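Long-range contacts in amidase, hydantoinase/carbamoylase family (Burkholderia ambifaria, PDB 5TP4), which probably hydrolyses N-carbamoyl-L-amino acids, as a zinc-dependent member of the peptidase M20 family of amidases: residues Q219-L224 / L295-D300; E307-R311 / A326-C330; S333-F338 / A368-R373; Y194-E200 / P376-I382. One frame throughout, in Å; residues are numbered along the deposited sequence. Where two conformers were deposited one is given.

In the fold
All four contacts reach one mixed sheet, and they run from the smaller lobe to the zinc site. Contact 2 lies farthest out, its centre about 33 Å from that of contact 4. Contact 1 adjoins it, about 12 Å away centre to centre, through the backbone of W223 and C330. Strand 324-337 serves contact 2 and then contact 3. Contacts 1 and 3 are joined by hydrogen bonds from I221 N to S333 O and from A335 N to D300 OD2, and secondarily by a bound ethanediol. Contact 3 meets contact 4 where F338 and A372 pack on T377. In contact 4, H198 binds zinc; the side chain of A368 in contact 3 lies about 10 Å from a zinc ion.

Contact 1. Residues Q219-L224 / L295-D300. With EDO (1,2-ethanediol), chain T.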
loop_
_atom_site.group_PDB
_atom_site.type_symbol
_atom_site.label_atom_id
_atom_site.label_comp_id
_atom_site.label_asym_id
_atom_site.label_seq_id
_atom_site.Cartn_x
_atom_site.Cartn_y
_atom_site.Cartn_z
ATOM N N GLN B 219 15.914 19.151 12.558
ATOM C CA GLN B 219 14.486 19.295 12.800
ATOM C C GLN B 219 14.034 18.497 14.014
ATOM O O GLN B 219 14.648 17.501 14.393
ATOM C CB GLN B 219 13.705 18.773 11.595
ATOM C CG GLN B 219 13.893 19.602 10.353
ATOM C CD GLN B 219 13.691 18.787 9.106
ATOM O OE1 GLN B 219 14.100 17.627 9.032
ATOM N NE2 GLN B 219 13.062 19.402 8.108
ATOM N N ALA B 220 12.885 18.902 14.571
ATOM C CA ALA B 220 12.080 17.991 15.387
ATOM C C ALA B 220 11.273 17.084 14.460
ATOM O O ALA B 220 10.731 17.542 13.448
ATOM C CB ALA B 220 11.138 18.762 16.307
ATOM N N ILE B 221 11.232 15.786 14.783
ATOM C CA ILE B 221 10.640 14.767 13.919
ATOM C C ILE B 221 9.671 13.933 14.750
ATOM O O ILE B 221 10.003 13.521 15.869
ATOM C CB ILE B 221 11.705 13.835 13.309
ATOM C CG1 ILE B 221 12.853 14.621 12.672
ATOM C CG2 ILE B 221 11.054 12.879 12.270
ATOM C CD1 ILE B 221 13.996 13.722 12.229
ATOM N N ARG B 222 8.505 13.634 14.179
ATOM C CA ARG B 222 7.603 12.627 14.718
ATOM C C ARG B 222 7.274 11.628 13.620
ATOM O O ARG B 222 7.019 12.014 12.476
ATOM C CB ARG B 222 6.292 13.240 15.246
ATOM C CG ARG B 222 6.545 14.383 16.213
ATOM C CD ARG B 222 7.050 13.863 17.545
ATOM N NE ARG B 222 7.167 14.952 18.525
ATOM C CZ ARG B 222 8.282 15.640 18.778
ATOM N NH1 ARG B 222 9.410 15.359 18.133
ATOM N NH2 ARG B 222 8.273 16.617 19.683
ATOM N N TRP B 223 7.266 10.353 13.981
ATOM C CA TRP B 223 6.773 9.287 13.118
ATOM C C TRP B 223 5.510 8.727 13.743
ATOM O O TRP B 223 5.506 8.389 14.930
ATOM C CB TRP B 223 7.801 8.174 12.980
ATOM C CG TRP B 223 8.825 8.408 11.928
ATOM C CD1 TRP B 223 9.012 9.536 11.184
ATOM C CD2 TRP B 223 9.787 7.453 11.470
ATOM N NE1 TRP B 223 10.048 9.341 10.279
ATOM C CE2 TRP B 223 10.538 8.071 10.443
ATOM C CE3 TRP B 223 10.098 6.142 11.841
ATOM C CZ2 TRP B 223 11.569 7.411 9.776
ATOM C CZ3 TRP B 223 11.123 5.485 11.168
ATOM C CH2 TRP B 223 11.850 6.125 10.157
ATOM N N LEU B 224 4.451 8.647 12.948
ATOM C CA LEU B 224 3.151 8.196 13.415
ATOM C C LEU B 224 2.716 6.999 12.583
ATOM O O LEU B 224 3.062 6.876 11.404
ATOM C CB LEU B 224 2.104 9.319 13.297
ATOM C CG LEU B 224 2.505 10.701 13.843
ATOM C CD1 LEU B 224 1.339 11.673 13.690
ATOM C CD2 LEU B 224 2.871 10.593 15.269
ATOM N N LEU B 295 6.344 13.763 10.324
ATOM C CA LEU B 295 6.091 15.177 10.619
ATOM C C LEU B 295 7.386 15.865 11.014
ATOM O O LEU B 295 8.145 15.323 11.815
ATOM C CB LEU B 295 5.130 15.351 11.799
ATOM C CG LEU B 295 3.659 15.019 11.679
ATOM C CD1 LEU B 295 3.010 15.383 13.027
ATOM C CD2 LEU B 295 3.043 15.818 10.543
ATOM N N ARG B 296 7.620 17.067 10.497
ATOM C CA ARG B 296 8.828 17.815 10.840
ATOM C C ARG B 296 8.494 19.259 11.147
ATOM O O ARG B 296 7.555 19.832 10.590
ATOM C CB ARG B 296 9.848 17.810 9.722
ATOM C CG ARG B 296 9.977 16.479 9.072
ATOM C CD ARG B 296 11.358 15.966 9.162
ATOM N NE ARG B 296 11.440 14.547 8.831
ATOM C CZ ARG B 296 12.582 13.900 8.663
ATOM N NH1 ARG B 296 13.747 14.569 8.769
ATOM N NH2 ARG B 296 12.562 12.598 8.411
ATOM N N HIS B 297 9.308 19.854 12.017
ATOM C CA HIS B 297 9.275 21.296 12.213
ATOM C C HIS B 297 10.640 21.693 12.759
ATOM O O HIS B 297 11.471 20.841 13.076
ATOM C CB HIS B 297 8.135 21.730 13.154
ATOM C CG HIS B 297 7.719 23.166 12.985
ATOM N ND1 HIS B 297 8.468 24.217 13.472
ATOM C CD2 HIS B 297 6.622 23.719 12.409
ATOM C CE1 HIS B 297 7.855 25.358 13.197
ATOM N NE2 HIS B 297 6.741 25.086 12.536
ATOM N N HIS B 298 10.893 22.993 12.806
ATOM C CA HIS B 298 12.117 23.445 13.462
ATOM C C HIS B 298 12.019 23.354 14.979
ATOM O O HIS B 298 13.051 23.338 15.658
ATOM C CB HIS B 298 12.431 24.893 13.076
ATOM C CG HIS B 298 12.852 25.060 11.651
ATOM N ND1 HIS B 298 13.527 26.177 11.203
ATOM C CD2 HIS B 298 12.694 24.255 10.571
ATOM C CE1 HIS B 298 13.759 26.055 9.907
ATOM N NE2 HIS B 298 13.267 24.896 9.499
ATOM N N ASP B 299 10.806 23.293 15.515
ATOM C CA ASP B 299 10.541 23.439 16.931
ATOM C C ASP B 299 9.725 22.248 17.423
ATOM O O ASP B 299 8.785 21.822 16.749
ATOM C CB ASP B 299 9.792 24.753 17.141
ATOM C CG ASP B 299 9.461 25.001 18.551
ATOM O OD1 ASP B 299 8.482 24.407 19.025
ATOM O OD2 ASP B 299 10.185 25.788 19.179
ATOM N N ASP B 300 10.062 21.729 18.606
ATOM C CA ASP B 300 9.328 20.567 19.109
ATOM C C ASP B 300 7.899 20.916 19.479
ATOM O O ASP B 300 6.992 20.086 19.311
ATOM C CB ASP B 300 10.039 19.973 20.320
ATOM C CG ASP B 300 11.134 19.017 19.922
ATOM O OD1 ASP B 300 10.828 17.827 19.631
ATOM O OD2 ASP B 300 12.291 19.473 19.885
HETATM C C1 EDO T . 17.594 16.079 14.346
HETATM O O1 EDO T . 17.343 17.353 14.965
HETATM C C2 EDO T . 16.557 15.066 14.823
HETATM O O2 EDO T . 16.683 14.853 16.240
#
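R222 and D300 meet in a salt bridge beside the end of an antiparallel strand pair. The R222 side chain leaves the sheet on the face of A220 and L295, its CB lying 4.2 Å from CB of L295. CG lies anti to the carbonyl carbon; the bend at chi2 (-73°) lets CD and NE rise off the sheet, and the turn about NE brings the guanidinium back toward A220 and D300. At the tip, NH2 donates to OD1 of D300 at 2.8 Å, using the anti lone pair of that oxygen, while NH1 reaches the same OD1 less directly. Guanidinium and carboxylate are nearly coplanar, 28° apart. NH1 also bonds to the backbone O of I221, and D304 gives NH2 a second acidic partner, so a buried arginine has ample acceptors.

Backbone bonds pair A220 with H297 and R222 with L295, the latter as L295 N to R222 O at 2.9 Å. This pairs strands 220-224 and 295-297 in the sheet of the smaller lobe, the dimerisation domain in M20 enzymes; D300 begins the helix that follows, and NE2 of Q219 hydrogen-bonds to O of G236 of the second subunit.

I221 and R296 share the other face. CD1 of I221 sits over one face of the R296 guanidinium, 3.6 Å from NH1, a place suited to a branched aliphatic chain. At the guanidinium edge, NH1 of R296 donates to OE1 of Q219 at 3.1 Å, the amide being turned 67° from it. D294 pairs with NE of R296, and NH1 forms a salt bridge with a bound MES, probably from the crystallisation liquor.

Contact 2. Residues E307-R311 / A326-C330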
loop_
_atom_site.group_PDB
_atom_site.type_symbol
_atom_site.label_atom_id
_atom_site.label_comp_id
_atom_site.label_asym_id
_atom_site.label_seq_id
_atom_site.Cartn_x
_atom_site.Cartn_y
_atom_site.Cartn_z
ATOM N N GLU B 307 0.898 17.553 15.315
ATOM C CA GLU B 307 0.379 16.234 15.664
ATOM C C GLU B 307 -1.009 16.335 16.280
ATOM O O GLU B 307 -1.924 15.582 15.924
ATOM C CB GLU B 307 1.319 15.526 16.644
ATOM C CG GLU B 307 0.758 14.175 17.026
ATOM C CD GLU B 307 1.627 13.409 17.975
ATOM O OE1 GLU B 307 2.863 13.507 17.857
ATOM O OE2 GLU B 307 1.047 12.694 18.818
ATOM N N ARG B 308 -1.171 17.227 17.262
ATOM C CA ARG B 308 -2.470 17.338 17.911
ATOM C C ARG B 308 -3.539 17.832 16.937
ATOM O O ARG B 308 -4.692 17.394 17.011
ATOM C CB ARG B 308 -2.377 18.249 19.131
ATOM C CG ARG B 308 -1.554 17.646 20.256
ATOM C CD ARG B 308 -1.691 18.429 21.586
ATOM N NE ARG B 308 -1.545 19.887 21.423
ATOM C CZ ARG B 308 -0.383 20.519 21.393
ATOM N NH1 ARG B 308 0.734 19.832 21.519
ATOM N NH2 ARG B 308 -0.325 21.838 21.227
ATOM N N ALA B 309 -3.182 18.764 16.037
ATOM C CA ALA B 309 -4.107 19.171 14.972
ATOM C C ALA B 309 -4.509 17.993 14.097
ATOM O O ALA B 309 -5.678 17.866 13.704
ATOM C CB ALA B 309 -3.471 20.265 14.104
ATOM N N LEU B 310 -3.559 17.124 13.775
ATOM C CA LEU B 310 -3.877 15.956 12.958
ATOM C C LEU B 310 -4.793 14.997 13.712
ATOM O O LEU B 310 -5.759 14.474 13.158
ATOM C CB LEU B 310 -2.586 15.266 12.540
ATOM C CG LEU B 310 -2.781 13.976 11.740
ATOM C CD1 LEU B 310 -3.439 14.301 10.409
ATOM C CD2 LEU B 310 -1.443 13.267 11.531
ATOM N N ARG B 311 -4.542 14.789 14.998
ATOM C CA ARG B 311 -5.432 13.911 15.739
ATOM C C ARG B 311 -6.844 14.468 15.766
ATOM O O ARG B 311 -7.815 13.720 15.594
ATOM C CB ARG B 311 -4.907 13.712 17.164
ATOM C CG ARG B 311 -3.577 12.996 17.213
ATOM C CD ARG B 311 -3.046 12.931 18.665
ATOM N NE ARG B 311 -1.820 12.127 18.731
ATOM C CZ ARG B 311 -1.805 10.798 18.811
ATOM N NH1 ARG B 311 -2.949 10.111 18.832
ATOM N NH2 ARG B 311 -0.649 10.156 18.855
ATOM N N ALA B 326 -7.113 5.279 14.672
ATOM C CA ALA B 326 -6.171 5.220 15.775
ATOM C C ALA B 326 -4.835 5.761 15.300
ATOM O O ALA B 326 -4.385 5.422 14.207
ATOM C CB ALA B 326 -6.021 3.791 16.274
ATOM N N ILE B 327 -4.201 6.605 16.114
ATOM C CA ILE B 327 -2.950 7.251 15.732
ATOM C C ILE B 327 -1.948 7.024 16.846
ATOM O O ILE B 327 -2.182 7.428 17.995
ATOM C CB ILE B 327 -3.126 8.754 15.469
ATOM C CG1 ILE B 327 -4.067 8.971 14.278
ATOM C CG2 ILE B 327 -1.769 9.410 15.256
ATOM C CD1 ILE B 327 -4.471 10.417 14.075
ATOM N N ASP B 328 -0.844 6.365 16.516
ATOM C CA ASP B 328 0.194 6.030 17.479
ATOM C C ASP B 328 1.494 6.683 17.047
ATOM O O ASP B 328 1.859 6.635 15.871
ATOM C CB ASP B 328 0.383 4.508 17.591
ATOM C CG ASP B 328 -0.818 3.807 18.212
ATOM O OD1 ASP B 328 -1.343 4.278 19.245
ATOM O OD2 ASP B 328 -1.235 2.776 17.657
ATOM N N THR B 329 2.193 7.289 17.996
ATOM C CA THR B 329 3.502 7.873 17.719
ATOM C C THR B 329 4.547 6.813 18.029
ATOM O O THR B 329 4.707 6.425 19.190
ATOM C CB THR B 329 3.734 9.120 18.567
ATOM O OG1 THR B 329 2.711 10.074 18.287
ATOM C CG2 THR B 329 5.111 9.752 18.229
ATOM N N CYS B 330 5.267 6.353 17.002
ATOM C CA CYS B 330 6.231 5.277 17.186
ATOM C C CYS B 330 7.686 5.732 17.217
ATOM O O CYS B 330 8.553 4.923 17.562
ATOM C CB CYS B 330 6.067 4.230 16.093
ATOM S SG CYS B 330 6.424 4.913 14.488
HETATM O O HOH W 1 2.007 11.010 20.891
#
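R311 spans the space between helix 307-311 and strand 326-330, joining polar and apolar contacts. Among the polar ones, its NH1 donates to O of I327 at 2.9 Å, approaching from above the carbonyl plane, and NH2 adds a weak bond to the same oxygen. One turn earlier in the helix, E307 supplies the countercharge: NE and NH2 of R311 both grip OE2, with NE at 2.9 Å and OE2 within the guanidinium plane. This side-on grip holds the flat group's rotation. The E307 chain is extended (chi1 179°, chi2 179°), which carries the carboxylate out toward T329, and a water joins OE2 of E307, at 2.8 Å, to OG1 of T329.

The apolar contribution comes from I327. Its CG2 lies 3.6 Å above one face of the guanidinium, toward the rim, while CD1 of I327 packs against the base of R311, 4.0 Å from its CA and 4.2 Å from its CG. A beta-branched residue suits a strand and here provides both surfaces; the long arginine combines aliphatic reach with a polar tip.

Helix 300-321 lies over the sheet of the smaller lobe, nearly antiparallel to this strand, with L310 touching L257 of helix 246-262 beside it, while 326-330 is hydrogen-bonded through its backbone to strand 212-229.

Contact 3. Residues S333-F338 / A368-R373. With EDO (1,2-ethanediol), chain T.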
loop_
_atom_site.group_PDB
_atom_site.type_symbol
_atom_site.label_atom_id
_atom_site.label_comp_id
_atom_site.label_asym_id
_atom_site.label_seq_id
_atom_site.Cartn_x
_atom_site.Cartn_y
_atom_site.Cartn_z
ATOM N N SER B 333 12.074 12.469 17.755
ATOM C CA SER B 333 13.435 12.983 17.842
ATOM C C SER B 333 13.350 14.489 18.039
ATOM O O SER B 333 12.559 15.158 17.365
ATOM C CB SER B 333 14.242 12.673 16.577
ATOM O OG SER B 333 15.619 12.647 16.911
ATOM N N PRO B 334 14.151 15.045 18.940
ATOM C CA PRO B 334 14.046 16.471 19.251
ATOM C C PRO B 334 14.760 17.325 18.217
ATOM O O PRO B 334 15.678 16.882 17.529
ATOM C CB PRO B 334 14.750 16.585 20.607
ATOM C CG PRO B 334 15.822 15.500 20.519
ATOM C CD PRO B 334 15.190 14.360 19.736
ATOM N N ALA B 335 14.335 18.581 18.138
ATOM C CA ALA B 335 15.106 19.541 17.361
ATOM C C ALA B 335 16.511 19.644 17.942
ATOM O O ALA B 335 16.730 19.447 19.137
ATOM C CB ALA B 335 14.429 20.914 17.371
ATOM N N THR B 336 17.468 19.946 17.083
ATOM C CA THR B 336 18.882 19.972 17.462
ATOM C C THR B 336 19.513 21.250 16.942
ATOM O O THR B 336 20.128 21.270 15.876
ATOM C CB THR B 336 19.617 18.740 16.918
ATOM O OG1 THR B 336 18.827 17.570 17.192
ATOM C CG2 THR B 336 20.980 18.602 17.605
ATOM N N PRO B 337 19.395 22.348 17.681
ATOM C CA PRO B 337 20.039 23.591 17.239
ATOM C C PRO B 337 21.559 23.495 17.285
ATOM O O PRO B 337 22.141 22.883 18.187
ATOM C CB PRO B 337 19.517 24.636 18.230
ATOM C CG PRO B 337 19.047 23.848 19.396
ATOM C CD PRO B 337 18.548 22.554 18.866
ATOM N N PHE B 338 22.191 24.110 16.293
ATOM C CA PHE B 338 23.642 24.234 16.276
ATOM C C PHE B 338 24.073 25.475 17.059
ATOM O O PHE B 338 23.260 26.297 17.477
ATOM C CB PHE B 338 24.145 24.269 14.826
ATOM C CG PHE B 338 24.013 22.965 14.105
ATOM C CD1 PHE B 338 23.823 21.782 14.816
ATOM C CD2 PHE B 338 24.083 22.920 12.722
ATOM C CE1 PHE B 338 23.687 20.565 14.148
ATOM C CE2 PHE B 338 23.973 21.710 12.032
ATOM C CZ PHE B 338 23.769 20.522 12.745
ATOM N N ALA B 368 27.134 15.418 12.882
ATOM C CA ALA B 368 27.011 16.728 13.527
ATOM C C ALA B 368 25.817 16.817 14.470
ATOM O O ALA B 368 25.885 17.537 15.471
ATOM C CB ALA B 368 26.900 17.836 12.481
ATOM N N ILE B 369 24.715 16.121 14.163
ATOM C CA ILE B 369 23.537 16.151 15.040
ATOM C C ILE B 369 23.889 15.651 16.439
ATOM O O ILE B 369 23.501 16.247 17.471
ATOM C CB ILE B 369 22.400 15.312 14.429
ATOM C CG1 ILE B 369 21.934 15.933 13.122
ATOM C CG2 ILE B 369 21.245 15.203 15.451
ATOM C CD1 ILE B 369 21.378 17.338 13.266
ATOM N N LEU B 370 24.605 14.522 16.497
ATOM C CA LEU B 370 25.020 13.963 17.780
ATOM C C LEU B 370 26.033 14.869 18.464
ATOM O O LEU B 370 25.957 15.082 19.680
ATOM C CB LEU B 370 25.624 12.571 17.582
ATOM C CG LEU B 370 24.705 11.356 17.378
ATOM C CD1 LEU B 370 24.010 10.963 18.658
ATOM C CD2 LEU B 370 23.675 11.565 16.218
ATOM N N LEU B 371 26.993 15.398 17.705
ATOM C CA LEU B 371 28.024 16.245 18.314
ATOM C C LEU B 371 27.420 17.512 18.903
ATOM O O LEU B 371 27.848 17.972 19.970
ATOM C CB LEU B 371 29.104 16.619 17.298
ATOM C CG LEU B 371 30.299 15.656 17.190
ATOM C CD1 LEU B 371 31.223 15.680 18.429
ATOM C CD2 LEU B 371 29.870 14.197 16.935
ATOM N N ALA B 372 26.413 18.083 18.230
ATOM C CA ALA B 372 25.853 19.369 18.649
ATOM C C ALA B 372 25.233 19.307 20.027
ATOM O O ALA B 372 25.098 20.349 20.684
ATOM C CB ALA B 372 24.789 19.841 17.656
ATOM N N ARG B 373 24.845 18.117 20.476
ATOM C CA ARG B 373 24.263 17.984 21.797
ATOM C C ARG B 373 25.314 18.006 22.893
ATOM O O ARG B 373 24.950 18.111 24.067
ATOM C CB ARG B 373 23.432 16.711 21.865
ATOM C CG ARG B 373 22.243 16.782 20.909
ATOM C CD ARG B 373 21.529 15.432 20.773
ATOM N NE ARG B 373 20.463 15.545 19.780
ATOM C CZ ARG B 373 20.014 14.536 19.042
ATOM N NH1 ARG B 373 20.527 13.314 19.198
ATOM N NH2 ARG B 373 19.053 14.757 18.145
HETATM C C1 EDO T . 17.594 16.079 14.346
HETATM O O1 EDO T . 17.343 17.353 14.965
HETATM C C2 EDO T . 16.557 15.066 14.823
HETATM O O2 EDO T . 16.683 14.853 16.240
HETATM O O HOH W 2 18.787 17.804 20.564
HETATM O O HOH W 3 21.990 21.203 20.375
#
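F338 and A372 make the tightest apolar contact: CB of A372 lies at the ring edge, 3.6 Å from CD1. CZ of the same ring reaches CD1 of I369 at 4.0 Å and CB of A368 at 4.1 Å. The two alanines suit this place because their small side chains let the helix come close to the phenyl group.

T336 forms the polar half. NH2 of R373 donates to its OG1 at 3.0 Å, somewhat tilted from the guanidinium plane, while CG2 turns to the helix and lies 3.5 Å from O of I369. With OG1 beside the backbone N (chi1 -46°), hydroxyl and methyl divide between these two partners. The arginine chain is extended from CG to NE, which carries the guanidinium to T336, and CG2 of I369 lies over one face of it. An ethanediol, probably from the crystallisation liquor, sits among S333, P334, T336 and R373, its O2 2.6 Å from O of P334 and, at the guanidinium edge, 3.0 Å from NH2 of R373.

In the next shell, a water accepts from NE of R373 and donates to O of A335; another donates to O of P337 and O of A372. Farther out, T377 and M379 of strand 377-382 pack against A372 and A368, and OE2 of E196 accepts a weak hydrogen bond from N of A368. The arrangement is a junction between the lobes, the returning chain from the smaller lobe resting on a helix of the zinc-binding domain of an M20-type enzyme.

Contact 4. Residues Y194-E200 / P376-I382; sequences YFEAHIE and PTAMVFI. With ZN (zinc ion), chain P.
Strands 194-199 and 377-382 run parallel, their axes 4.6 Å apart at closest approach and 20° from alignment, joined by alternating backbone bonds from Y194 N to P376 O through E200 N to I382 O. On the face of Y194, E196 and H198, it is H198 that binds the metal. Its NE2 lies 2.4 Å from zinc, which also has two waters and H92 as ligands. Its ND1 donates to O of I199 at 2.7 Å, nearly straight (173°) and on a carbonyl lone pair; this fixes the ring's rotation and leaves NE2 to the metal. With CG swung away from the backbone N (chi1 -154°), the ring rises from the strand, while CE of M379 packs 3.7 Å from CB of H198.

These are central strands of the catalytic domain, a parallel-rich sheet with helices on its sides, as in the zinc peptidases of this clan, and strand 87-91 pairs with 193-199 on its other edge. H198 comes near the C-terminal end of its strand, where the site lies.

Y194 donates through OH to OE2 of E196 at 2.7 Å, from above the carboxylate plane; OE1 is hydrogen-bonded to S91 OG, and W134 NE1 holds the Y194 hydroxyl. CG2 of T377 meets the tyrosine ring at its edge. F381 lies flat under CA of E200, 3.9 Å from the ring centroid, a CH-pi contact; the E200 carboxylate itself receives the amides of V204 and L205. On the opposite face, CE2 of F195 touches CB of A378, an alanine small enough to accommodate the ring, and I199 meets I382, CG2 to CG1 at 3.9 Å.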
loop_
_atom_site.group_PDB
_atom_site.type_symbol
_atom_site.label_atom_id
_atom_site.label_comp_id
_atom_site.label_asym_id
_atom_site.label_seq_id
_atom_site.Cartn_x
_atom_site.Cartn_y
_atom_site.Cartn_z
ATOM N N TYR B 194 33.080 21.554 16.657
ATOM C CA TYR B 194 32.977 20.517 15.640
ATOM C C TYR B 194 32.357 21.145 14.410
ATOM O O TYR B 194 31.283 21.751 14.493
ATOM C CB TYR B 194 32.119 19.340 16.115
ATOM C CG TYR B 194 31.880 18.305 15.050
ATOM C CD1 TYR B 194 32.830 17.318 14.809
ATOM C CD2 TYR B 194 30.706 18.290 14.295
ATOM C CE1 TYR B 194 32.623 16.362 13.843
ATOM C CE2 TYR B 194 30.511 17.339 13.296
ATOM C CZ TYR B 194 31.480 16.382 13.096
ATOM O OH TYR B 194 31.304 15.402 12.132
ATOM N N PHE B 195 33.025 20.990 13.270
ATOM C CA PHE B 195 32.497 21.472 11.996
ATOM C C PHE B 195 32.352 20.313 11.015
ATOM O O PHE B 195 33.215 19.433 10.939
ATOM C CB PHE B 195 33.428 22.524 11.396
ATOM C CG PHE B 195 33.482 23.828 12.150
ATOM C CD1 PHE B 195 34.405 24.015 13.166
ATOM C CD2 PHE B 195 32.631 24.872 11.806
ATOM C CE1 PHE B 195 34.473 25.214 13.848
ATOM C CE2 PHE B 195 32.676 26.074 12.470
ATOM C CZ PHE B 195 33.597 26.261 13.499
ATOM N N GLU B 196 31.274 20.316 10.225
ATOM C CA GLU B 196 31.082 19.257 9.238
ATOM C C GLU B 196 30.594 19.882 7.949
ATOM O O GLU B 196 29.572 20.574 7.960
ATOM C CB GLU B 196 30.069 18.216 9.735
ATOM C CG GLU B 196 29.743 17.164 8.709
ATOM C CD GLU B 196 29.245 15.852 9.304
ATOM O OE1 GLU B 196 28.923 14.926 8.522
ATOM O OE2 GLU B 196 29.183 15.737 10.551
ATOM N N ALA B 197 31.318 19.643 6.852
ATOM C CA ALA B 197 30.824 20.028 5.537
ATOM C C ALA B 197 30.097 18.850 4.905
ATOM O O ALA B 197 30.519 17.696 5.036
ATOM C CB ALA B 197 31.986 20.505 4.661
ATOM N N HIS B 198 28.995 19.136 4.199
ATOM C CA HIS B 198 28.203 18.056 3.616
ATOM C C HIS B 198 27.407 18.591 2.436
ATOM O O HIS B 198 27.041 19.767 2.400
ATOM C CB HIS B 198 27.243 17.477 4.676
ATOM C CG HIS B 198 26.840 16.057 4.428
ATOM N ND1 HIS B 198 25.888 15.704 3.490
ATOM C CD2 HIS B 198 27.263 14.897 4.991
ATOM C CE1 HIS B 198 25.759 14.388 3.472
ATOM N NE2 HIS B 198 26.566 13.878 4.384
ATOM N N ILE B 199 27.133 17.717 1.471
ATOM C CA ILE B 199 26.158 18.097 0.450
ATOM C C ILE B 199 24.782 18.223 1.104
ATOM O O ILE B 199 24.474 17.562 2.099
ATOM C CB ILE B 199 26.135 17.104 -0.729
ATOM C CG1 ILE B 199 25.822 15.660 -0.278
ATOM C CG2 ILE B 199 27.449 17.165 -1.511
ATOM C CD1 ILE B 199 25.401 14.753 -1.427
ATOM N N GLU B 200 23.953 19.108 0.555
ATOM C CA GLU B 200 22.637 19.383 1.147
ATOM C C GLU B 200 21.757 18.139 1.276
ATOM O O GLU B 200 20.971 18.030 2.227
ATOM C CB GLU B 200 21.894 20.413 0.304
ATOM C CG GLU B 200 20.509 20.703 0.866
ATOM C CD GLU B 200 19.685 21.564 -0.046
ATOM O OE1 GLU B 200 18.436 21.541 0.066
ATOM O OE2 GLU B 200 20.300 22.255 -0.881
ATOM N N PRO B 376 30.077 22.662 20.868
ATOM C CA PRO B 376 29.691 23.675 19.872
ATOM C C PRO B 376 29.940 23.190 18.452
ATOM O O PRO B 376 31.050 22.780 18.102
ATOM C CB PRO B 376 30.577 24.875 20.225
ATOM C CG PRO B 376 30.886 24.695 21.652
ATOM C CD PRO B 376 31.020 23.216 21.864
ATOM N N THR B 377 28.891 23.256 17.630
ATOM C CA THR B 377 28.861 22.604 16.327
ATOM C C THR B 377 28.287 23.519 15.258
ATOM O O THR B 377 27.377 24.316 15.527
ATOM C CB THR B 377 28.025 21.299 16.407
ATOM O OG1 THR B 377 28.732 20.339 17.217
ATOM C CG2 THR B 377 27.760 20.685 15.025
ATOM N N ALA B 378 28.819 23.400 14.035
ATOM C CA ALA B 378 28.211 24.072 12.891
ATOM C C ALA B 378 28.422 23.194 11.677
ATOM O O ALA B 378 29.284 22.301 11.668
ATOM C CB ALA B 378 28.797 25.473 12.616
ATOM N N MET B 379 27.621 23.446 10.641
ATOM C CA MET B 379 27.808 22.722 9.384
ATOM C C MET B 379 27.848 23.677 8.201
ATOM O O MET B 379 27.252 24.768 8.219
ATOM C CB MET B 379 26.699 21.696 9.124
ATOM C CG MET B 379 26.735 20.452 10.038
ATOM S SD MET B 379 25.448 19.258 9.521
ATOM C CE MET B 379 26.164 18.629 8.016
ATOM N N VAL B 380 28.545 23.232 7.147
ATOM C CA VAL B 380 28.558 23.915 5.856
ATOM C C VAL B 380 27.869 23.000 4.866
ATOM O O VAL B 380 28.387 21.914 4.579
ATOM C CB VAL B 380 29.982 24.222 5.357
ATOM C CG1 VAL B 380 29.902 25.111 4.083
ATOM C CG2 VAL B 380 30.843 24.910 6.442
ATOM N N PHE B 381 26.730 23.439 4.304
ATOM C CA PHE B 381 26.129 22.717 3.182
ATOM C C PHE B 381 26.576 23.310 1.849
ATOM O O PHE B 381 26.734 24.532 1.720
ATOM C CB PHE B 381 24.600 22.797 3.182
ATOM C CG PHE B 381 23.887 21.754 4.008
ATOM C CD1 PHE B 381 24.544 20.724 4.631
ATOM C CD2 PHE B 381 22.515 21.859 4.145
ATOM C CE1 PHE B 381 23.837 19.777 5.385
ATOM C CE2 PHE B 381 21.788 20.932 4.898
ATOM C CZ PHE B 381 22.447 19.894 5.512
ATOM N N ILE B 382 26.726 22.440 0.851
ATOM C CA ILE B 382 26.884 22.840 -0.550
ATOM C C ILE B 382 25.735 22.247 -1.359
ATOM O O ILE B 382 25.124 21.239 -0.967
ATOM C CB ILE B 382 28.260 22.420 -1.127
ATOM C CG1 ILE B 382 28.469 20.891 -1.126
ATOM C CG2 ILE B 382 29.386 23.138 -0.376
ATOM C CD1 ILE B 382 29.609 20.438 -2.031
HETATM ZN ZN ZN P . 26.282 11.582 5.019
HETATM O O HOH W 4 26.209 12.464 7.294
HETATM O O HOH W 5 24.284 10.570 5.369
#